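Long-range contacts in uncharacterized protein (Bacteroides ovatus, PDB 4IRT), which is of unknown function but carries a BNR repeat-like beta-propeller domain and may be a neuraminidase, an enzyme that releases sialic acid from glycans: residues Y180-Y184 against N252-A258; T190-V196 against I209-F215; Y265-Y269 against I314-I319. All blocks are in the same frame, centred on the assembly; numbering follows the deposited sequence.

Overall arrangement
Following the chain from its N terminus illustrates how a beta-propeller is assembled. Residues 180-184, on the first strand of one four-stranded blade, come first. The chain turns back into 190-196 and then 209-215, which pair as a hairpin in contact 2. Residues 252-258, on the first strand of the next blade, then return to 180-184 and close contact 1, whose long loop therefore contains all of contact 2. Contact 3 opens only after contact 1 has closed: 265-269, next to strand 255-258, meets 314-319, where the chain enters a third blade. No two loops cross. Contact 2 builds a blade, whereas contacts 1 and 3 join successive blades, with the S255 OG to P317 O hydrogen bond linking the second and third of these blades.

Contact 1 of 3, residues Y180-Y184 against N252-A258; sequences YWQLY and NQTSMSA
In this beta-propeller the first strands of two successive blades run side by side, strand 178-185 beside strand 255-258; the segments 180-184 and 255-258 have axes 27° from parallel. They share no direct backbone hydrogen bonds; side chains and waters do the joining. Q182 is the central link. With CG between backbone N and carbonyl carbon (chi1 52°) and the chain bent at chi2, its amide is carried across so that OE1 accepts T254 N at 2.9 Å, the donor lying above the carbonyl plane. NE2 of the same amide bonds to S194 OG, which fixes its rotation. At one end, N252 ND2 lies over the centre of the Y180 ring, 3.6 Å above its plane, while N252 OD1 is held by R198. At the other, the Y184 ring takes S257 CA over its face, 3.8 Å from the centroid, a CH-pi contact, and A258 CB packs 3.9 Å from Y184 CD2. A serine in place of Y184 would probably leave S257 and A258 without this ring against them, and K375 without its cation-pi partner. Water 3 joins L183 O to M256 N. Water 1 donates to Y180 O and Q182 OE1 and accepts from Q253 N at 2.9 Å.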
loop_
_atom_site.group_PDB
_atom_site.type_symbol
_atom_site.label_atom_id
_atom_site.label_comp_id
_atom_site.label_asym_id
_atom_site.label_seq_id
_atom_site.Cartn_x
_atom_site.Cartn_y
_atom_site.Cartn_z
ATOM N N TYR A 180 5.574 10.114 -5.806
ATOM C CA TYR A 180 5.301 8.951 -4.978
ATOM C C TYR A 180 3.822 8.717 -5.019
ATOM O O TYR A 180 3.041 9.623 -4.709
ATOM C CB TYR A 180 5.754 9.157 -3.539
ATOM C CG TYR A 180 7.238 9.266 -3.459
ATOM C CD1 TYR A 180 8.029 8.123 -3.325
ATOM C CD2 TYR A 180 7.853 10.492 -3.534
ATOM C CE1 TYR A 180 9.421 8.221 -3.274
ATOM C CE2 TYR A 180 9.235 10.605 -3.484
ATOM C CZ TYR A 180 10.009 9.465 -3.362
ATOM O OH TYR A 180 11.376 9.607 -3.332
ATOM N N TRP A 181 3.457 7.501 -5.409
ATOM C CA TRP A 181 2.086 7.167 -5.756
ATOM C C TRP A 181 1.508 6.048 -4.912
ATOM O O TRP A 181 2.220 5.350 -4.226
ATOM C CB TRP A 181 2.003 6.775 -7.243
ATOM C CG TRP A 181 2.955 5.653 -7.622
ATOM C CD1 TRP A 181 2.776 4.331 -7.468
ATOM C CD2 TRP A 181 4.261 5.826 -8.214
ATOM N NE1 TRP A 181 3.907 3.634 -7.911
ATOM C CE2 TRP A 181 4.819 4.549 -8.389
ATOM C CE3 TRP A 181 5.001 6.948 -8.591
ATOM C CZ2 TRP A 181 6.093 4.362 -8.909
ATOM C CZ3 TRP A 181 6.240 6.771 -9.123
ATOM C CH2 TRP A 181 6.794 5.480 -9.269
ATOM N N GLN A 182 0.194 5.896 -5.012
ATOM C CA GLN A 182 -0.573 4.750 -4.511
ATOM C C GLN A 182 -1.783 4.524 -5.406
ATOM O O GLN A 182 -2.246 5.451 -6.092
ATOM C CB GLN A 182 -1.013 4.952 -3.033
ATOM C CG GLN A 182 -1.742 6.278 -2.746
ATOM C CD GLN A 182 -0.825 7.439 -2.430
ATOM O OE1 GLN A 182 0.295 7.264 -1.929
ATOM N NE2 GLN A 182 -1.293 8.660 -2.738
ATOM N N LEU A 183 -2.241 3.280 -5.464
ATOM C CA LEU A 183 -3.317 2.877 -6.354
ATOM C C LEU A 183 -4.293 1.995 -5.628
ATOM O O LEU A 183 -4.010 1.504 -4.534
ATOM C CB LEU A 183 -2.802 2.104 -7.580
ATOM C CG LEU A 183 -1.790 2.831 -8.442
ATOM C CD1 LEU A 183 -0.377 2.553 -7.984
ATOM C CD2 LEU A 183 -1.862 2.469 -9.900
ATOM N N TYR A 184 -5.419 1.787 -6.280
ATOM C CA TYR A 184 -6.446 0.877 -5.815
ATOM C C TYR A 184 -7.323 0.500 -6.994
ATOM O O TYR A 184 -7.646 1.354 -7.826
ATOM C CB TYR A 184 -7.291 1.545 -4.750
ATOM C CG TYR A 184 -8.280 0.657 -4.034
ATOM C CD1 TYR A 184 -7.858 -0.147 -2.979
ATOM C CD2 TYR A 184 -9.648 0.677 -4.348
ATOM C CE1 TYR A 184 -8.750 -0.956 -2.282
ATOM C CE2 TYR A 184 -10.554 -0.127 -3.648
ATOM C CZ TYR A 184 -10.083 -0.934 -2.589
ATOM O OH TYR A 184 -10.934 -1.736 -1.862
ATOM N N ASN A 252 4.947 11.205 1.813
ATOM C CA ASN A 252 4.851 10.465 0.558
ATOM C C ASN A 252 4.666 8.964 0.779
ATOM O O ASN A 252 5.112 8.440 1.796
ATOM C CB ASN A 252 6.108 10.668 -0.294
ATOM C CG ASN A 252 7.381 10.396 0.461
ATOM O OD1 ASN A 252 7.782 11.168 1.313
ATOM N ND2 ASN A 252 8.030 9.276 0.156
ATOM N N GLN A 253 3.985 8.343 -0.189
ATOM C CA GLN A 253 3.781 6.906 -0.325
ATOM C C GLN A 253 2.842 6.425 0.781
ATOM O O GLN A 253 3.295 5.864 1.775
ATOM C CB GLN A 253 5.125 6.177 -0.292
ATOM C CG GLN A 253 5.051 4.714 -0.622
ATOM C CD GLN A 253 6.417 4.124 -0.836
ATOM O OE1 GLN A 253 7.350 4.429 -0.105
ATOM N NE2 GLN A 253 6.531 3.247 -1.807
ATOM N N THR A 254 1.548 6.688 0.621
ATOM C CA THR A 254 0.563 6.293 1.623
ATOM C C THR A 254 -0.340 5.231 0.991
ATOM O O THR A 254 0.162 4.198 0.527
ATOM C CB THR A 254 -0.207 7.492 2.219
ATOM O OG1 THR A 254 -0.903 8.198 1.178
ATOM C CG2 THR A 254 0.762 8.444 2.938
ATOM N N SER A 255 -1.651 5.458 0.957
ATOM C CA SER A 255 -2.567 4.460 0.445
ATOM C C SER A 255 -3.866 5.133 0.049
ATOM O O SER A 255 -4.128 6.310 0.387
ATOM C CB SER A 255 -2.824 3.347 1.491
ATOM O OG SER A 255 -3.698 3.819 2.535
HETATM N N MSE A 256 -4.654 4.420 -0.735
HETATM C CA MSE A 256 -5.969 4.910 -1.163
HETATM C C MSE A 256 -6.960 3.778 -1.334
HETATM O O MSE A 256 -6.612 2.588 -1.381
HETATM C CB MSE A 256 -5.823 5.749 -2.446
HETATM C CG MSE A 256 -5.521 4.913 -3.649
HETATM SE SE MSE A 256 -5.566 6.040 -5.268
HETATM C CE MSE A 256 -7.253 6.952 -5.082
ATOM N N SER A 257 -8.223 4.153 -1.390
ATOM C CA SER A 257 -9.290 3.196 -1.567
ATOM C C SER A 257 -10.403 3.839 -2.403
ATOM O O SER A 257 -10.266 4.953 -2.908
ATOM C CB SER A 257 -9.828 2.731 -0.211
ATOM O OG SER A 257 -10.485 1.469 -0.284
ATOM N N ALA A 258 -11.492 3.101 -2.542
ATOM C CA ALA A 258 -12.669 3.568 -3.219
ATOM C C ALA A 258 -13.887 2.868 -2.629
ATOM O O ALA A 258 -13.790 1.768 -2.068
ATOM C CB ALA A 258 -12.574 3.271 -4.696
HETATM O O HOH W 1 2.141 9.350 -2.171
HETATM O O HOH W 2 0.079 10.245 -0.386
HETATM O O HOH W 3 -3.378 1.963 -1.873
HETATM O O HOH W 4 -13.437 -1.296 -2.102
#

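Contact 2 of 3, residues T190-V196 against I209-F215. With EDO (1,2-ethanediol), chain M.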
loop_
_atom_site.group_PDB
_atom_site.type_symbol
_atom_site.label_atom_id
_atom_site.label_comp_id
_atom_site.label_asym_id
_atom_site.label_seq_id
_atom_site.Cartn_x
_atom_site.Cartn_y
_atom_site.Cartn_z
ATOM N N THR A 190 -12.208 -0.383 -11.943
ATOM C CA THR A 190 -11.517 0.872 -12.259
ATOM C C THR A 190 -10.196 0.971 -11.475
ATOM O O THR A 190 -10.141 0.722 -10.253
ATOM C CB THR A 190 -12.424 2.080 -11.948
ATOM O OG1 THR A 190 -13.615 1.979 -12.737
ATOM C CG2 THR A 190 -11.737 3.414 -12.228
ATOM N N ILE A 191 -9.146 1.391 -12.159
ATOM C CA ILE A 191 -7.851 1.601 -11.514
ATOM C C ILE A 191 -7.777 3.055 -11.093
ATOM O O ILE A 191 -7.853 3.955 -11.950
ATOM C CB ILE A 191 -6.672 1.320 -12.468
ATOM C CG1 ILE A 191 -6.749 -0.095 -13.055
ATOM C CG2 ILE A 191 -5.353 1.569 -11.755
ATOM C CD1 ILE A 191 -5.813 -0.309 -14.226
ATOM N N HIS A 192 -7.591 3.277 -9.790
ATOM C CA HIS A 192 -7.400 4.602 -9.251
ATOM C C HIS A 192 -5.934 4.838 -8.978
ATOM O O HIS A 192 -5.235 3.933 -8.552
ATOM C CB HIS A 192 -8.198 4.772 -7.943
ATOM C CG HIS A 192 -9.671 4.584 -8.114
ATOM N ND1 HIS A 192 -10.523 5.639 -8.316
ATOM C CD2 HIS A 192 -10.438 3.466 -8.157
ATOM C CE1 HIS A 192 -11.757 5.190 -8.475
ATOM N NE2 HIS A 192 -11.736 3.872 -8.365
ATOM N N LEU A 193 -5.488 6.071 -9.179
ATOM C CA LEU A 193 -4.093 6.458 -8.955
ATOM C C LEU A 193 -4.021 7.843 -8.347
ATOM O O LEU A 193 -4.611 8.784 -8.873
ATOM C CB LEU A 193 -3.372 6.480 -10.313
ATOM C CG LEU A 193 -1.980 7.107 -10.406
ATOM C CD1 LEU A 193 -0.954 6.319 -9.635
ATOM C CD2 LEU A 193 -1.580 7.190 -11.869
ATOM N N SER A 194 -3.282 7.980 -7.252
ATOM C CA SER A 194 -2.976 9.304 -6.668
ATOM C C SER A 194 -1.495 9.372 -6.306
ATOM O O SER A 194 -0.810 8.326 -6.154
ATOM C CB SER A 194 -3.841 9.611 -5.451
ATOM O OG SER A 194 -3.732 8.607 -4.473
ATOM N N TRP A 195 -0.993 10.602 -6.167
ATOM C CA TRP A 195 0.422 10.822 -5.907
ATOM C C TRP A 195 0.693 12.198 -5.365
ATOM O O TRP A 195 -0.148 13.070 -5.474
ATOM C CB TRP A 195 1.261 10.583 -7.169
ATOM C CG TRP A 195 1.117 11.551 -8.281
ATOM C CD1 TRP A 195 1.967 12.623 -8.558
ATOM C CD2 TRP A 195 0.149 11.529 -9.343
ATOM N NE1 TRP A 195 1.558 13.258 -9.702
ATOM C CE2 TRP A 195 0.454 12.614 -10.209
ATOM C CE3 TRP A 195 -0.974 10.737 -9.624
ATOM C CZ2 TRP A 195 -0.334 12.931 -11.318
ATOM C CZ3 TRP A 195 -1.760 11.040 -10.770
ATOM C CH2 TRP A 195 -1.427 12.119 -11.593
ATOM N N VAL A 196 1.879 12.357 -4.795
ATOM C CA VAL A 196 2.425 13.659 -4.415
ATOM C C VAL A 196 3.665 13.867 -5.267
ATOM O O VAL A 196 4.306 12.898 -5.732
ATOM C CB VAL A 196 2.810 13.734 -2.910
ATOM C CG1 VAL A 196 1.612 13.306 -2.042
ATOM C CG2 VAL A 196 4.048 12.904 -2.610
ATOM N N ILE A 209 -1.435 16.763 -3.852
ATOM C CA ILE A 209 -2.025 15.451 -4.073
ATOM C C ILE A 209 -2.782 15.474 -5.390
ATOM O O ILE A 209 -3.742 16.257 -5.559
ATOM C CB ILE A 209 -2.980 15.028 -2.925
ATOM C CG1 ILE A 209 -2.251 15.142 -1.567
ATOM C CG2 ILE A 209 -3.487 13.604 -3.166
ATOM C CD1 ILE A 209 -3.037 14.669 -0.354
ATOM N N CYS A 210 -2.380 14.595 -6.298
ATOM C CA CYS A 210 -2.934 14.545 -7.653
ATOM C C CYS A 210 -3.651 13.201 -7.884
ATOM O O CYS A 210 -3.456 12.256 -7.148
ATOM C CB CYS A 210 -1.821 14.725 -8.695
ATOM S SG CYS A 210 -0.962 16.331 -8.616
ATOM N N TYR A 211 -4.447 13.109 -8.945
ATOM C CA TYR A 211 -5.337 11.967 -9.125
ATOM C C TYR A 211 -5.572 11.665 -10.604
ATOM O O TYR A 211 -5.671 12.569 -11.401
ATOM C CB TYR A 211 -6.678 12.257 -8.462
ATOM C CG TYR A 211 -7.702 11.173 -8.687
ATOM C CD1 TYR A 211 -7.696 10.012 -7.903
ATOM C CD2 TYR A 211 -8.672 11.297 -9.660
ATOM C CE1 TYR A 211 -8.618 9.004 -8.115
ATOM C CE2 TYR A 211 -9.586 10.282 -9.891
ATOM C CZ TYR A 211 -9.580 9.151 -9.099
ATOM O OH TYR A 211 -10.519 8.153 -9.270
ATOM N N ALA A 212 -5.699 10.385 -10.926
ATOM C CA ALA A 212 -6.181 9.952 -12.206
ATOM C C ALA A 212 -6.839 8.602 -12.056
ATOM O O ALA A 212 -6.588 7.906 -11.082
ATOM C CB ALA A 212 -5.031 9.861 -13.200
ATOM N N ARG A 213 -7.700 8.257 -13.003
ATOM C CA ARG A 213 -8.297 6.907 -13.046
ATOM C C ARG A 213 -8.465 6.365 -14.453
ATOM O O ARG A 213 -8.581 7.116 -15.408
ATOM C CB ARG A 213 -9.623 6.865 -12.292
ATOM C CG ARG A 213 -10.671 7.868 -12.780
ATOM C CD ARG A 213 -11.998 7.530 -12.111
ATOM N NE ARG A 213 -13.028 8.568 -12.247
ATOM C CZ ARG A 213 -13.598 9.210 -11.240
ATOM N NH1 ARG A 213 -13.218 8.998 -9.983
ATOM N NH2 ARG A 213 -14.544 10.086 -11.496
ATOM N N SER A 214 -8.495 5.048 -14.570
ATOM C CA SER A 214 -8.607 4.381 -15.855
ATOM C C SER A 214 -9.698 3.328 -15.786
ATOM O O SER A 214 -9.718 2.497 -14.860
ATOM C CB SER A 214 -7.316 3.670 -16.235
ATOM O OG SER A 214 -7.503 2.964 -17.465
ATOM N N PHE A 215 -10.563 3.337 -16.809
ATOM C CA PHE A 215 -11.670 2.387 -16.942
ATOM C C PHE A 215 -11.401 1.229 -17.909
ATOM O O PHE A 215 -12.255 0.349 -18.064
ATOM C CB PHE A 215 -12.928 3.128 -17.414
ATOM C CG PHE A 215 -13.352 4.231 -16.486
ATOM C CD1 PHE A 215 -14.209 3.977 -15.427
ATOM C CD2 PHE A 215 -12.886 5.515 -16.674
ATOM C CE1 PHE A 215 -14.613 4.998 -14.569
ATOM C CE2 PHE A 215 -13.232 6.530 -15.796
ATOM C CZ PHE A 215 -14.124 6.272 -14.751
HETATM C C1 EDO M . -14.564 10.381 -15.614
HETATM O O1 EDO M . -13.519 9.815 -14.792
HETATM C C2 EDO M . -15.931 9.743 -15.378
HETATM O O2 EDO M . -16.309 9.911 -14.006
#
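H192 and Y211 meet on one face of an antiparallel hairpin, strands 191-198 and 206-214, the second and third strands of a propeller blade. Paired backbone hydrogen bonds at I191-S214, L193-A212 and W195-C210 hold the strands together. The Y211 side chain can be followed outward. With CG anti to the backbone N (chi1 176°), the ring is laid along the neighbouring strand. CB is 4.1 Å from L193 O and CD1 comes closer to the same oxygen, at 3.5 Å. CE1 then reaches the edge of the imidazole, 3.9 Å from H192 ND1, and at the tip OH forms a 2.7 Å hydrogen bond with H192 ND1, in which either atom could be the donor. R213 NH1 donates to that same OH at 2.9 Å, from somewhat out of the guanidinium plane. The rest of the guanidinium grips 1,2-ethanediol, probably from the crystallisation liquor, through NE to O1 and NH2 to O2. On the other face of the hairpin C210 CB sits over the six-membered ring of W195, 3.6 Å from its centroid, with SG oblique to the five-membered ring. Since D186 holds H192 NE2, the chain of bonds runs from D186 through H192 and Y211 to R213: the imidazole is pinned at both nitrogens, and the phenol oxygen is gripped by two partners that limit the swing of its ring.

Contact 3 of 3, residues Y265-Y269 against I314-I319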
loop_
_atom_site.group_PDB
_atom_site.type_symbol
_atom_site.label_atom_id
_atom_site.label_comp_id
_atom_site.label_asym_id
_atom_site.label_seq_id
_atom_site.Cartn_x
_atom_site.Cartn_y
_atom_site.Cartn_z
ATOM N N TYR A 265 -10.885 7.688 -2.291
ATOM C CA TYR A 265 -10.555 8.162 -0.962
ATOM C C TYR A 265 -9.053 8.009 -0.758
ATOM O O TYR A 265 -8.509 6.959 -1.065
ATOM C CB TYR A 265 -11.247 7.334 0.106
ATOM C CG TYR A 265 -12.737 7.483 0.125
ATOM C CD1 TYR A 265 -13.502 6.866 -0.838
ATOM C CD2 TYR A 265 -13.368 8.233 1.094
ATOM C CE1 TYR A 265 -14.884 6.988 -0.835
ATOM C CE2 TYR A 265 -14.750 8.375 1.104
ATOM C CZ TYR A 265 -15.501 7.752 0.131
ATOM O OH TYR A 265 -16.878 7.855 0.108
ATOM N N ILE A 266 -8.388 9.058 -0.262
ATOM C CA ILE A 266 -6.918 9.044 -0.090
ATOM C C ILE A 266 -6.579 9.368 1.363
ATOM O O ILE A 266 -7.066 10.348 1.877
ATOM C CB ILE A 266 -6.248 10.082 -0.999
ATOM C CG1 ILE A 266 -6.615 9.820 -2.460
ATOM C CG2 ILE A 266 -4.733 10.090 -0.763
ATOM C CD1 ILE A 266 -6.500 11.005 -3.424
ATOM N N ALA A 267 -5.761 8.538 2.005
ATOM C CA ALA A 267 -5.396 8.714 3.417
ATOM C C ALA A 267 -3.935 9.116 3.545
ATOM O O ALA A 267 -3.042 8.494 2.957
ATOM C CB ALA A 267 -5.659 7.442 4.196
ATOM N N THR A 268 -3.692 10.184 4.290
ATOM C CA THR A 268 -2.363 10.717 4.444
ATOM C C THR A 268 -2.311 11.619 5.663
ATOM O O THR A 268 -3.196 11.547 6.541
ATOM C CB THR A 268 -1.857 11.442 3.149
ATOM O OG1 THR A 268 -0.487 11.786 3.301
ATOM C CG2 THR A 268 -2.663 12.731 2.862
ATOM N N TYR A 269 -1.237 12.418 5.761
ATOM C CA TYR A 269 -1.124 13.416 6.809
ATOM C C TYR A 269 -0.333 14.661 6.373
ATOM O O TYR A 269 0.448 14.621 5.432
ATOM C CB TYR A 269 -0.573 12.840 8.126
ATOM C CG TYR A 269 0.862 12.295 8.134
ATOM C CD1 TYR A 269 1.960 13.153 8.119
ATOM C CD2 TYR A 269 1.099 10.928 8.201
ATOM C CE1 TYR A 269 3.258 12.661 8.146
ATOM C CE2 TYR A 269 2.403 10.399 8.237
ATOM C CZ TYR A 269 3.471 11.263 8.198
ATOM O OH TYR A 269 4.762 10.790 8.237
ATOM N N ILE A 314 4.382 8.640 13.816
ATOM C CA ILE A 314 3.092 8.127 13.387
ATOM C C ILE A 314 3.275 7.301 12.101
ATOM O O ILE A 314 4.221 7.507 11.321
ATOM C CB ILE A 314 2.037 9.232 13.181
ATOM C CG1 ILE A 314 2.402 10.152 12.038
ATOM C CG2 ILE A 314 1.859 10.070 14.450
ATOM C CD1 ILE A 314 1.379 11.224 11.762
ATOM N N ALA A 315 2.366 6.349 11.903
ATOM C CA ALA A 315 2.380 5.507 10.720
ATOM C C ALA A 315 1.634 6.147 9.577
ATOM O O ALA A 315 0.641 6.838 9.787
ATOM C CB ALA A 315 1.745 4.166 11.026
ATOM N N ARG A 316 2.064 5.859 8.365
ATOM C CA ARG A 316 1.234 6.156 7.218
ATOM C C ARG A 316 -0.017 5.230 7.260
ATOM O O ARG A 316 0.060 4.079 7.686
ATOM C CB ARG A 316 2.019 5.974 5.948
ATOM C CG ARG A 316 3.084 7.038 5.828
ATOM C CD ARG A 316 4.036 6.791 4.697
ATOM N NE ARG A 316 4.845 5.615 4.961
ATOM C CZ ARG A 316 5.910 5.264 4.258
ATOM N NH1 ARG A 316 6.286 5.969 3.208
ATOM N NH2 ARG A 316 6.574 4.167 4.581
ATOM N N PRO A 317 -1.177 5.760 6.879
ATOM C CA PRO A 317 -2.424 5.074 7.161
ATOM C C PRO A 317 -2.998 4.188 6.073
ATOM O O PRO A 317 -2.613 4.276 4.895
ATOM C CB PRO A 317 -3.367 6.240 7.433
ATOM C CG PRO A 317 -2.909 7.286 6.484
ATOM C CD PRO A 317 -1.400 7.179 6.530
ATOM N N ARG A 318 -3.952 3.358 6.475
ATOM C CA ARG A 318 -4.804 2.612 5.525
ATOM C C ARG A 318 -6.261 2.908 5.854
ATOM O O ARG A 318 -6.576 3.299 6.981
ATOM C CB ARG A 318 -4.590 1.097 5.610
ATOM C CG ARG A 318 -3.223 0.562 5.180
ATOM C CD ARG A 318 -3.201 0.254 3.723
ATOM N NE ARG A 318 -1.977 -0.359 3.185
ATOM C CZ ARG A 318 -1.956 -1.478 2.476
ATOM N NH1 ARG A 318 -3.062 -2.209 2.283
ATOM N NH2 ARG A 318 -0.813 -1.906 1.984
ATOM N N ILE A 319 -7.134 2.714 4.867
ATOM C CA ILE A 319 -8.566 2.934 5.024
ATOM C C ILE A 319 -9.364 1.868 4.284
ATOM O O ILE A 319 -8.932 1.330 3.245
ATOM C CB ILE A 319 -9.021 4.306 4.474
ATOM C CG1 ILE A 319 -8.458 4.556 3.058
ATOM C CG2 ILE A 319 -8.650 5.435 5.412
ATOM C CD1 ILE A 319 -9.072 5.773 2.381
HETATM O O HOH W 5 4.755 8.128 8.795
#
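Y265, A267 and Y269 project from the second strand of one propeller blade toward I314, P317 and I319, where the chain enters the next blade. The two segments run almost exactly opposite ways, 175° apart end to end, yet no hydrogen bond joins them directly: the fit is one of shape. A267 supplies the small central bump. Its CB points between two side chains of the other segment, 3.6 Å from P317 CG and 3.8 Å from I319 CG2. The proline ring in turn presses its CG against the backbone of strand 264-271, 3.6 Å from A267 C, and Y328 of the incoming blade lies against A267, P317 and I319 alike. Farther along, I319 sends CD1 forward to the base of Y265, 3.5 Å from its CB, while the Y265 ring turns off to meet W284. At the opposite end the isoleucine tip meets the ring itself: I314 CD1 lies over the face of Y269, 3.7 Å from the ring centroid and 16° off its normal. A chi1 of 66° sets I314 CG1 over its own backbone, and from there CD1 reaches the ring. At the ring's edge, in its plane, water 5 links Y269 OH to I314 O, 2.7 Å from each.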